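Local coordinates for protein glycosyltransferase Gtf1 (Streptococcus pneumoniae, PDB 4PQG) that belongs to the GT-B clan of glycosyltransferases and carries an extended antiparallel beta-sheet domain beside its two Rossmann-like domains, at residues Glu192-Phe197 / Ile201-Gln206; Ala207-Phe212 / Thr230-Val235; Trp72-Phe77 / Tyr183-Asn188. All blocks are in the same frame, centred on the assembly; numbering follows the deposited sequence.

Contact 1: residues Glu192-Phe197 / Ile201-Gln206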
loop_
_atom_site.group_PDB
_atom_site.type_symbol
_atom_site.label_atom_id
_atom_site.label_comp_id
_atom_site.label_asym_id
_atom_site.label_seq_id
_atom_site.Cartn_x
_atom_site.Cartn_y
_atom_site.Cartn_z
ATOM N N GLU A 192 -4.404 -22.944 1.219
ATOM C CA GLU A 192 -5.371 -23.225 0.150
ATOM C C GLU A 192 -4.808 -24.377 -0.686
ATOM O O GLU A 192 -3.961 -24.184 -1.562
ATOM C CB GLU A 192 -5.604 -21.976 -0.718
ATOM C CG GLU A 192 -6.149 -20.770 0.047
ATOM C CD GLU A 192 -6.027 -19.450 -0.725
ATOM O OE1 GLU A 192 -5.760 -19.466 -1.938
ATOM O OE2 GLU A 192 -6.173 -18.375 -0.107
ATOM N N GLU A 193 -5.266 -25.584 -0.403
ATOM C CA GLU A 193 -4.625 -26.767 -0.963
ATOM C C GLU A 193 -5.199 -27.186 -2.312
ATOM O O GLU A 193 -4.465 -27.521 -3.231
ATOM C CB GLU A 193 -4.669 -27.927 0.042
ATOM C CG GLU A 193 -3.694 -27.745 1.200
ATOM C CD GLU A 193 -3.438 -29.017 1.999
ATOM O OE1 GLU A 193 -4.226 -29.994 1.895
ATOM O OE2 GLU A 193 -2.442 -29.029 2.750
ATOM N N VAL A 194 -6.517 -27.149 -2.427
ATOM C CA VAL A 194 -7.197 -27.652 -3.617
ATOM C C VAL A 194 -8.274 -26.654 -4.017
ATOM O O VAL A 194 -9.039 -26.189 -3.164
ATOM C CB VAL A 194 -7.830 -29.031 -3.307
ATOM C CG1 VAL A 194 -8.742 -29.494 -4.425
ATOM C CG2 VAL A 194 -6.764 -30.089 -3.014
ATOM N N TYR A 195 -8.331 -26.318 -5.308
ATOM C CA TYR A 195 -9.362 -25.436 -5.837
ATOM C C TYR A 195 -10.203 -26.238 -6.796
ATOM O O TYR A 195 -9.747 -26.581 -7.899
ATOM C CB TYR A 195 -8.758 -24.254 -6.602
ATOM C CG TYR A 195 -7.736 -23.461 -5.826
ATOM C CD1 TYR A 195 -8.055 -22.195 -5.318
ATOM C CD2 TYR A 195 -6.435 -23.958 -5.612
ATOM C CE1 TYR A 195 -7.134 -21.452 -4.611
ATOM C CE2 TYR A 195 -5.495 -23.211 -4.904
ATOM C CZ TYR A 195 -5.859 -21.957 -4.408
ATOM O OH TYR A 195 -4.966 -21.185 -3.720
ATOM N N HIS A 196 -11.417 -26.558 -6.369
ATOM C CA HIS A 196 -12.232 -27.508 -7.103
ATOM C C HIS A 196 -13.198 -26.740 -7.949
ATOM O O HIS A 196 -14.126 -26.114 -7.422
ATOM C CB HIS A 196 -12.957 -28.475 -6.160
ATOM C CG HIS A 196 -13.516 -29.708 -6.862
ATOM N ND1 HIS A 196 -14.309 -29.629 -7.955
ATOM C CD2 HIS A 196 -13.368 -31.067 -6.583
ATOM C CE1 HIS A 196 -14.630 -30.869 -8.364
ATOM N NE2 HIS A 196 -14.060 -31.748 -7.516
ATOM N N PHE A 197 -12.982 -26.770 -9.262
ATOM C CA PHE A 197 -13.852 -26.028 -10.185
ATOM C C PHE A 197 -15.019 -26.833 -10.774
ATOM O O PHE A 197 -15.602 -26.422 -11.776
ATOM C CB PHE A 197 -13.044 -25.358 -11.301
ATOM C CG PHE A 197 -12.469 -24.030 -10.910
ATOM C CD1 PHE A 197 -13.002 -22.855 -11.423
ATOM C CD2 PHE A 197 -11.401 -23.954 -10.014
ATOM C CE1 PHE A 197 -12.475 -21.617 -11.071
ATOM C CE2 PHE A 197 -10.868 -22.717 -9.650
ATOM C CZ PHE A 197 -11.405 -21.549 -10.184
ATOM N N ILE A 201 -9.786 -29.377 -11.467
ATOM C CA ILE A 201 -9.202 -29.161 -10.165
ATOM C C ILE A 201 -7.788 -28.580 -10.300
ATOM O O ILE A 201 -7.061 -28.916 -11.248
ATOM C CB ILE A 201 -9.233 -30.492 -9.390
ATOM C CG1 ILE A 201 -9.136 -30.297 -7.890
ATOM C CG2 ILE A 201 -8.198 -31.482 -9.917
ATOM C CD1 ILE A 201 -9.825 -31.427 -7.129
ATOM N N PHE A 202 -7.417 -27.680 -9.383
ATOM C CA PHE A 202 -6.053 -27.143 -9.322
ATOM C C PHE A 202 -5.449 -27.454 -7.969
ATOM O O PHE A 202 -6.113 -27.317 -6.957
ATOM C CB PHE A 202 -6.049 -25.627 -9.556
ATOM C CG PHE A 202 -6.649 -25.217 -10.864
ATOM C CD1 PHE A 202 -5.942 -25.411 -12.062
ATOM C CD2 PHE A 202 -7.900 -24.624 -10.913
ATOM C CE1 PHE A 202 -6.489 -25.044 -13.282
ATOM C CE2 PHE A 202 -8.447 -24.242 -12.136
ATOM C CZ PHE A 202 -7.742 -24.454 -13.322
ATOM N N TYR A 203 -4.182 -27.857 -7.952
ATOM C CA TYR A 203 -3.485 -28.168 -6.700
ATOM C C TYR A 203 -2.480 -27.090 -6.358
ATOM O O TYR A 203 -1.466 -26.962 -7.042
ATOM C CB TYR A 203 -2.788 -29.541 -6.786
ATOM C CG TYR A 203 -3.774 -30.621 -7.130
ATOM C CD1 TYR A 203 -4.744 -31.016 -6.203
ATOM C CD2 TYR A 203 -3.775 -31.227 -8.396
ATOM C CE1 TYR A 203 -5.687 -31.983 -6.525
ATOM C CE2 TYR A 203 -4.708 -32.207 -8.719
ATOM C CZ TYR A 203 -5.660 -32.580 -7.782
ATOM O OH TYR A 203 -6.613 -33.542 -8.068
ATOM N N GLY A 204 -2.765 -26.307 -5.316
ATOM C CA GLY A 204 -1.823 -25.270 -4.860
ATOM C C GLY A 204 -2.095 -23.907 -5.474
ATOM O O GLY A 204 -2.632 -23.792 -6.597
ATOM N N LYS A 205 -1.739 -22.854 -4.748
ATOM C CA LYS A 205 -2.049 -21.501 -5.230
ATOM C C LYS A 205 -1.333 -21.148 -6.545
ATOM O O LYS A 205 -1.877 -20.420 -7.382
ATOM C CB LYS A 205 -1.746 -20.450 -4.152
ATOM C CG LYS A 205 -2.266 -19.057 -4.529
ATOM C CD LYS A 205 -2.338 -18.130 -3.346
ATOM C CE LYS A 205 -2.643 -16.730 -3.843
ATOM N NZ LYS A 205 -3.113 -15.871 -2.727
ATOM N N GLN A 206 -0.124 -21.666 -6.734
ATOM C CA GLN A 206 0.608 -21.400 -7.968
ATOM C C GLN A 206 -0.166 -21.823 -9.218
ATOM O O GLN A 206 -0.238 -21.073 -10.194
ATOM C CB GLN A 206 1.973 -22.077 -7.948
ATOM C CG GLN A 206 3.006 -21.392 -7.063
ATOM C CD GLN A 206 4.384 -21.996 -7.282
ATOM O OE1 GLN A 206 5.195 -21.462 -8.035
ATOM N NE2 GLN A 206 4.635 -23.139 -6.659
HETATM O O HOH W 1 -1.375 -23.375 -1.985
#
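E192 faces G204 and K205, beyond the paired part of strands 191-196 and 201-203; its carbonyl O takes a hydrogen bond from a water that accepts the backbone N-H of K205, at the start of helix 205-215. E192 OE1 accepts Y195 OH at 2.6 Å on the anti lone pair and is also hydrogen-bonded to Y74 OH; K205 NZ stays 4.5 Å from E192 OE1, beyond a salt bridge, and reaches Y74 and T48 instead. At E193, which forms a classic beta bulge with V194 opposite L186, the carbonyl O receives G204 N from above the carbonyl plane. The torsion of V194 (chi1 170°) turns CG1 to I201 CD1, at a tight 3.5 Å, and CG2 to the ring edge of Y203. The backbone of Y195 makes both bonds of its pair with F202: Y195 N to F202 O is 2.9 Å and nearly straight (172°). Its ring passes alongside G204, with F202 O in plane at the edge and G204 O 3.4 Å from Y195 CE2, and its OH lies 3.3 Å from K205 CB. H196 meets I201 CD1 with CD2, and F197 offers its face to the edge of F202 in an offset edge-to-face pair, centroids 5.4 Å apart. Hydrogen bonding thus closes the hairpin, apolar groups line both its faces, and two tyrosine hydroxyls on E192 OE1, with the K205 ammonium nearby, probably favour the charged carboxylate.

Contact 2: residues Ala207-Phe212 / Thr230-Val235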
loop_
_atom_site.group_PDB
_atom_site.type_symbol
_atom_site.label_atom_id
_atom_site.label_comp_id
_atom_site.label_asym_id
_atom_site.label_seq_id
_atom_site.Cartn_x
_atom_site.Cartn_y
_atom_site.Cartn_z
ATOM N N ALA A 207 -0.737 -23.023 -9.174
ATOM C CA ALA A 207 -1.514 -23.546 -10.291
ATOM C C ALA A 207 -2.757 -22.701 -10.516
ATOM O O ALA A 207 -3.172 -22.461 -11.662
ATOM C CB ALA A 207 -1.891 -25.000 -10.038
ATOM N N PHE A 208 -3.337 -22.243 -9.406
ATOM C CA PHE A 208 -4.524 -21.414 -9.428
ATOM C C PHE A 208 -4.215 -20.063 -10.079
ATOM O O PHE A 208 -4.953 -19.596 -10.968
ATOM C CB PHE A 208 -5.016 -21.235 -7.980
ATOM C CG PHE A 208 -6.279 -20.427 -7.844
ATOM C CD1 PHE A 208 -7.456 -20.825 -8.466
ATOM C CD2 PHE A 208 -6.301 -19.299 -7.033
ATOM C CE1 PHE A 208 -8.627 -20.101 -8.299
ATOM C CE2 PHE A 208 -7.469 -18.581 -6.856
ATOM C CZ PHE A 208 -8.634 -18.981 -7.487
ATOM N N VAL A 209 -3.111 -19.448 -9.655
ATOM C CA VAL A 209 -2.658 -18.183 -10.252
ATOM C C VAL A 209 -2.295 -18.378 -11.732
ATOM O O VAL A 209 -2.553 -17.496 -12.540
ATOM C CB VAL A 209 -1.484 -17.566 -9.446
ATOM C CG1 VAL A 209 -0.867 -16.379 -10.174
ATOM C CG2 VAL A 209 -1.997 -17.135 -8.070
ATOM N N ARG A 210 -1.719 -19.525 -12.076
ATOM C CA ARG A 210 -1.458 -19.831 -13.493
ATOM C C ARG A 210 -2.745 -19.786 -14.321
ATOM O O ARG A 210 -2.788 -19.140 -15.371
ATOM C CB ARG A 210 -0.754 -21.180 -13.662
ATOM C CG ARG A 210 -0.102 -21.318 -15.025
ATOM C CD ARG A 210 0.476 -22.700 -15.242
ATOM N NE ARG A 210 1.696 -22.894 -14.465
ATOM C CZ ARG A 210 2.875 -22.315 -14.727
ATOM N NH1 ARG A 210 3.018 -21.472 -15.751
ATOM N NH2 ARG A 210 3.922 -22.577 -13.949
ATOM N N ALA A 211 -3.785 -20.461 -13.828
ATOM C CA ALA A 211 -5.096 -20.496 -14.476
ATOM C C ALA A 211 -5.663 -19.102 -14.617
ATOM O O ALA A 211 -6.249 -18.750 -15.648
ATOM C CB ALA A 211 -6.057 -21.375 -13.676
ATOM N N PHE A 212 -5.506 -18.305 -13.560
ATOM C CA PHE A 212 -5.866 -16.905 -13.615
ATOM C C PHE A 212 -5.125 -16.174 -14.751
ATOM O O PHE A 212 -5.751 -15.521 -15.610
ATOM C CB PHE A 212 -5.568 -16.213 -12.286
ATOM C CG PHE A 212 -5.639 -14.714 -12.387
ATOM C CD1 PHE A 212 -6.872 -14.070 -12.413
ATOM C CD2 PHE A 212 -4.484 -13.962 -12.507
ATOM C CE1 PHE A 212 -6.943 -12.686 -12.539
ATOM C CE2 PHE A 212 -4.542 -12.578 -12.638
ATOM C CZ PHE A 212 -5.781 -11.941 -12.655
ATOM N N THR A 230 5.726 -12.078 -4.142
ATOM C CA THR A 230 6.035 -13.199 -3.242
ATOM C C THR A 230 5.062 -14.351 -3.448
ATOM O O THR A 230 3.867 -14.156 -3.352
ATOM C CB THR A 230 6.016 -12.779 -1.754
ATOM O OG1 THR A 230 7.108 -11.888 -1.511
ATOM C CG2 THR A 230 6.161 -14.004 -0.851
ATOM N N GLY A 231 5.584 -15.531 -3.769
ATOM C CA GLY A 231 4.780 -16.733 -3.930
ATOM C C GLY A 231 4.364 -17.061 -5.365
ATOM O O GLY A 231 4.111 -18.227 -5.686
ATOM N N ILE A 232 4.307 -16.041 -6.221
ATOM C CA ILE A 232 3.675 -16.149 -7.546
ATOM C C ILE A 232 4.593 -15.753 -8.721
ATOM O O ILE A 232 4.194 -15.835 -9.895
ATOM C CB ILE A 232 2.381 -15.297 -7.602
ATOM C CG1 ILE A 232 2.688 -13.812 -7.360
ATOM C CG2 ILE A 232 1.365 -15.791 -6.583
ATOM C CD1 ILE A 232 1.528 -12.889 -7.654
ATOM N N GLY A 233 5.808 -15.322 -8.388
ATOM C CA GLY A 233 6.810 -14.846 -9.354
ATOM C C GLY A 233 7.045 -15.707 -10.579
ATOM O O GLY A 233 7.002 -15.226 -11.708
ATOM N N GLN A 234 7.314 -16.978 -10.359
ATOM C CA GLN A 234 7.604 -17.886 -11.442
ATOM C C GLN A 234 6.450 -17.997 -12.433
ATOM O O GLN A 234 6.661 -17.960 -13.650
ATOM C CB GLN A 234 7.903 -19.248 -10.874
ATOM C CG GLN A 234 8.327 -20.264 -11.911
ATOM C CD GLN A 234 9.008 -21.430 -11.259
ATOM O OE1 GLN A 234 9.552 -21.302 -10.156
ATOM N NE2 GLN A 234 8.985 -22.580 -11.922
ATOM N N VAL A 235 5.241 -18.153 -11.892
ATOM C CA VAL A 235 4.015 -18.296 -12.692
ATOM C C VAL A 235 3.710 -17.014 -13.467
ATOM O O VAL A 235 3.341 -17.064 -14.644
ATOM C CB VAL A 235 2.818 -18.684 -11.790
ATOM C CG1 VAL A 235 1.527 -18.615 -12.575
ATOM C CG2 VAL A 235 3.031 -20.086 -11.221
#
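Helix 205-215 and the first turn of helix 233-240 come nearest at R210 and V235, whose CA atoms are 5.7 Å apart, and no hydrogen bond links the two segments. V235 has the largest share of the contact. Its CG1, anti to the backbone N (chi1 171°), is driven against the main chain of the first helix, 3.4 Å from R210 CA, and also touches R210 CB and, at 4.1 Å, V209 CG1. The other methyl, CG2, lies over one face of the R210 guanidinium, displaced toward its rim and 3.8 Å from R210 NH2. The arginine begins extended and then bends at chi3 (-74°), a turn that brings the guanidinium back across the valine. V209 points its two methyls at two partners: CG1 at V235, and CG2 at I232 CG2, 3.9 Å away, the two side chains crossing at about a right angle. I232 occupies the N-cap position of helix 233-240, yet what it gives to this contact is a methyl group. Beyond the valine the charge of R210 is met by E238 and E239, both on helix 233-240, in two salt bridges, and V209 also packs on L73. Branched aliphatic groups therefore fill the buried side of the interface, while at its partly exposed border the arginine shields V235 with its flat face and ties the helices together through its N-H groups.

Contact 3: residues Trp72-Phe77 / Tyr183-Asn188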
loop_
_atom_site.group_PDB
_atom_site.type_symbol
_atom_site.label_atom_id
_atom_site.label_comp_id
_atom_site.label_asym_id
_atom_site.label_seq_id
_atom_site.Cartn_x
_atom_site.Cartn_y
_atom_site.Cartn_z
ATOM N N TRP A 72 -9.661 -8.702 -8.469
ATOM C CA TRP A 72 -9.320 -9.497 -7.304
ATOM C C TRP A 72 -9.264 -10.914 -7.764
ATOM O O TRP A 72 -10.221 -11.414 -8.369
ATOM C CB TRP A 72 -10.333 -9.302 -6.170
ATOM C CG TRP A 72 -10.038 -10.132 -4.928
ATOM C CD1 TRP A 72 -8.791 -10.455 -4.385
ATOM C CD2 TRP A 72 -11.010 -10.782 -4.044
ATOM N NE1 TRP A 72 -8.928 -11.236 -3.266
ATOM C CE2 TRP A 72 -10.232 -11.463 -3.003
ATOM C CE3 TRP A 72 -12.395 -10.871 -4.017
ATOM C CZ2 TRP A 72 -10.837 -12.183 -1.988
ATOM C CZ3 TRP A 72 -12.992 -11.595 -2.981
ATOM C CH2 TRP A 72 -12.228 -12.252 -2.004
ATOM N N LEU A 73 -8.116 -11.558 -7.551
ATOM C CA LEU A 73 -7.890 -12.928 -8.016
ATOM C C LEU A 73 -9.093 -13.874 -7.797
ATOM O O LEU A 73 -9.536 -14.573 -8.728
ATOM C CB LEU A 73 -6.618 -13.501 -7.366
ATOM C CG LEU A 73 -6.338 -15.012 -7.468
ATOM C CD1 LEU A 73 -6.034 -15.432 -8.908
ATOM C CD2 LEU A 73 -5.197 -15.424 -6.541
ATOM N N TYR A 74 -9.623 -13.900 -6.577
ATOM C CA TYR A 74 -10.623 -14.918 -6.196
ATOM C C TYR A 74 -12.013 -14.647 -6.804
ATOM O O TYR A 74 -12.788 -15.558 -7.053
ATOM C CB TYR A 74 -10.671 -15.065 -4.667
ATOM C CG TYR A 74 -9.357 -15.587 -4.115
ATOM C CD1 TYR A 74 -9.126 -16.959 -4.015
ATOM C CD2 TYR A 74 -8.332 -14.701 -3.723
ATOM C CE1 TYR A 74 -7.924 -17.451 -3.525
ATOM C CE2 TYR A 74 -7.125 -15.172 -3.233
ATOM C CZ TYR A 74 -6.925 -16.550 -3.154
ATOM O OH TYR A 74 -5.745 -17.061 -2.707
ATOM N N ASN A 75 -12.298 -13.375 -7.042
ATOM C CA ASN A 75 -13.554 -12.909 -7.654
ATOM C C ASN A 75 -13.586 -13.092 -9.184
ATOM O O ASN A 75 -14.667 -13.217 -9.787
ATOM C CB ASN A 75 -13.718 -11.408 -7.313
ATOM C CG ASN A 75 -14.831 -10.745 -8.091
ATOM O OD1 ASN A 75 -14.576 -9.978 -9.016
ATOM N ND2 ASN A 75 -16.075 -11.070 -7.745
ATOM N N HIS A 76 -12.397 -13.113 -9.791
ATOM C CA HIS A 76 -12.210 -13.038 -11.245
ATOM C C HIS A 76 -12.835 -14.175 -11.992
ATOM O O HIS A 76 -13.332 -13.987 -13.107
ATOM C CB HIS A 76 -10.724 -12.971 -11.594
ATOM C CG HIS A 76 -10.440 -12.958 -13.078
ATOM N ND1 HIS A 76 -10.685 -11.888 -13.855
ATOM C CD2 HIS A 76 -9.902 -13.936 -13.914
ATOM C CE1 HIS A 76 -10.327 -12.166 -15.127
ATOM N NE2 HIS A 76 -9.843 -13.418 -15.158
ATOM N N PHE A 77 -12.823 -15.354 -11.377
ATOM C CA PHE A 77 -13.413 -16.540 -11.960
ATOM C C PHE A 77 -14.939 -16.569 -11.855
ATOM O O PHE A 77 -15.566 -17.521 -12.304
ATOM C CB PHE A 77 -12.835 -17.795 -11.296
ATOM C CG PHE A 77 -11.336 -17.916 -11.405
ATOM C CD1 PHE A 77 -10.755 -18.524 -12.507
ATOM C CD2 PHE A 77 -10.509 -17.452 -10.383
ATOM C CE1 PHE A 77 -9.371 -18.663 -12.613
ATOM C CE2 PHE A 77 -9.123 -17.580 -10.475
ATOM C CZ PHE A 77 -8.551 -18.192 -11.592
ATOM N N TYR A 183 -16.527 -22.327 -7.530
ATOM C CA TYR A 183 -15.434 -23.202 -7.122
ATOM C C TYR A 183 -15.318 -23.250 -5.606
ATOM O O TYR A 183 -15.797 -22.341 -4.924
ATOM C CB TYR A 183 -14.115 -22.765 -7.772
ATOM C CG TYR A 183 -13.516 -21.452 -7.276
ATOM C CD1 TYR A 183 -12.516 -21.439 -6.293
ATOM C CD2 TYR A 183 -13.943 -20.231 -7.794
ATOM C CE1 TYR A 183 -11.939 -20.233 -5.864
ATOM C CE2 TYR A 183 -13.396 -19.020 -7.362
ATOM C CZ TYR A 183 -12.390 -19.029 -6.405
ATOM O OH TYR A 183 -11.837 -17.834 -5.986
ATOM N N ASP A 184 -14.699 -24.314 -5.097
ATOM C CA ASP A 184 -14.469 -24.493 -3.656
ATOM C C ASP A 184 -12.971 -24.515 -3.413
ATOM O O ASP A 184 -12.221 -25.034 -4.232
ATOM C CB ASP A 184 -15.077 -25.812 -3.136
ATOM C CG ASP A 184 -16.513 -26.024 -3.596
ATOM O OD1 ASP A 184 -17.344 -25.096 -3.386
ATOM O OD2 ASP A 184 -16.815 -27.120 -4.159
ATOM N N ILE A 185 -12.530 -23.967 -2.287
ATOM C CA ILE A 185 -11.134 -24.112 -1.923
ATOM C C ILE A 185 -11.133 -24.973 -0.687
ATOM O O ILE A 185 -11.780 -24.627 0.300
ATOM C CB ILE A 185 -10.430 -22.767 -1.625
ATOM C CG1 ILE A 185 -10.704 -21.741 -2.744
ATOM C CG2 ILE A 185 -8.931 -23.009 -1.390
ATOM C CD1 ILE A 185 -10.282 -20.308 -2.394
ATOM N N LEU A 186 -10.445 -26.103 -0.755
ATOM C CA LEU A 186 -10.314 -26.963 0.411
ATOM C C LEU A 186 -9.107 -26.467 1.190
ATOM O O LEU A 186 -8.015 -26.359 0.638
ATOM C CB LEU A 186 -10.195 -28.433 -0.000
ATOM C CG LEU A 186 -11.384 -28.951 -0.826
ATOM C CD1 LEU A 186 -11.224 -30.457 -1.055
ATOM C CD2 LEU A 186 -12.726 -28.645 -0.157
ATOM N N MET A 187 -9.334 -26.142 2.467
ATOM C CA MET A 187 -8.339 -25.518 3.322
ATOM C C MET A 187 -7.685 -26.527 4.249
ATOM O O MET A 187 -8.317 -27.485 4.695
ATOM C CB MET A 187 -8.990 -24.413 4.169
ATOM C CG MET A 187 -9.727 -23.357 3.365
ATOM S SD MET A 187 -8.642 -22.379 2.301
ATOM C CE MET A 187 -7.472 -21.759 3.518
ATOM N N ASN A 188 -6.415 -26.297 4.552
ATOM C CA ASN A 188 -5.742 -27.085 5.577
ATOM C C ASN A 188 -4.799 -26.177 6.356
ATOM O O ASN A 188 -3.756 -25.741 5.848
ATOM C CB ASN A 188 -5.025 -28.301 4.971
ATOM C CG ASN A 188 -4.250 -29.110 6.008
ATOM O OD1 ASN A 188 -4.416 -28.933 7.212
ATOM N ND2 ASN A 188 -3.396 -30.000 5.532
#
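The ring of Y183 has the backbone carbonyl O of Y74 at its edge, in the ring plane, and turns a face to the edge of the F77 ring; this edge-to-face pair has centroids 6.0 Å apart and planes at 72°. F197 stacks on Y183 as well. On the Y74 ring, the Y183 hydroxyl lies at the edge, as does W72 NE1, in the ring plane; L73 CD2 rests over one face, and I185 CD1 comes in obliquely, 3.9 Å from Y74 CE1. One hydrogen bond joins the segments: Y183 OH donates to Y74 O at 2.7 Å, within the carbonyl plane and on a lone pair, with a C=O...O angle of 109°. The phenol reaches this oxygen because its CG sits between the backbone N and the carbonyl carbon (chi1 70°), which sends the ring from strand 181-188 toward the short, weakly bonded helix 73-76. The same hydroxyl is wedged against the start of the Y74 side chain, 3.3 Å from Y74 CB. Farther along, F77 CB touches Y183 CE2 at 4.2 Å. Aromatic rings and one isoleucine methyl thus bury a single directed bond at a junction between domains: the helix follows strand 70-72, an outermost strand of the parallel Rossmann-type sheet of this GT-B protein, whereas Y183 and I185 belong to the antiparallel sheet of the GtfA extended beta-sheet domain.

From the N terminus, the chain passes through the first strands of the parallel sheet to helix 73-76, then runs through most of the long antiparallel sheet before strand 181-188 returns to it, so contact 3 closes a loop of 105 residues. Contact 1 follows at once, closing a hairpin across three residues, and contact 2 then spans 17 residues between helices 205-215 and 233-240. The three are in series, none nested or crossed. They nevertheless touch: H196 N hydrogen-bonds to D184 O between strands 191-196 and 181-188, F208 packs on Y195, Y74 and F77, and F212 meets H76. Helix 205-215, shared by contacts 1 and 2, thereby joins the antiparallel sheet to the N-terminal parallel-sheet domain.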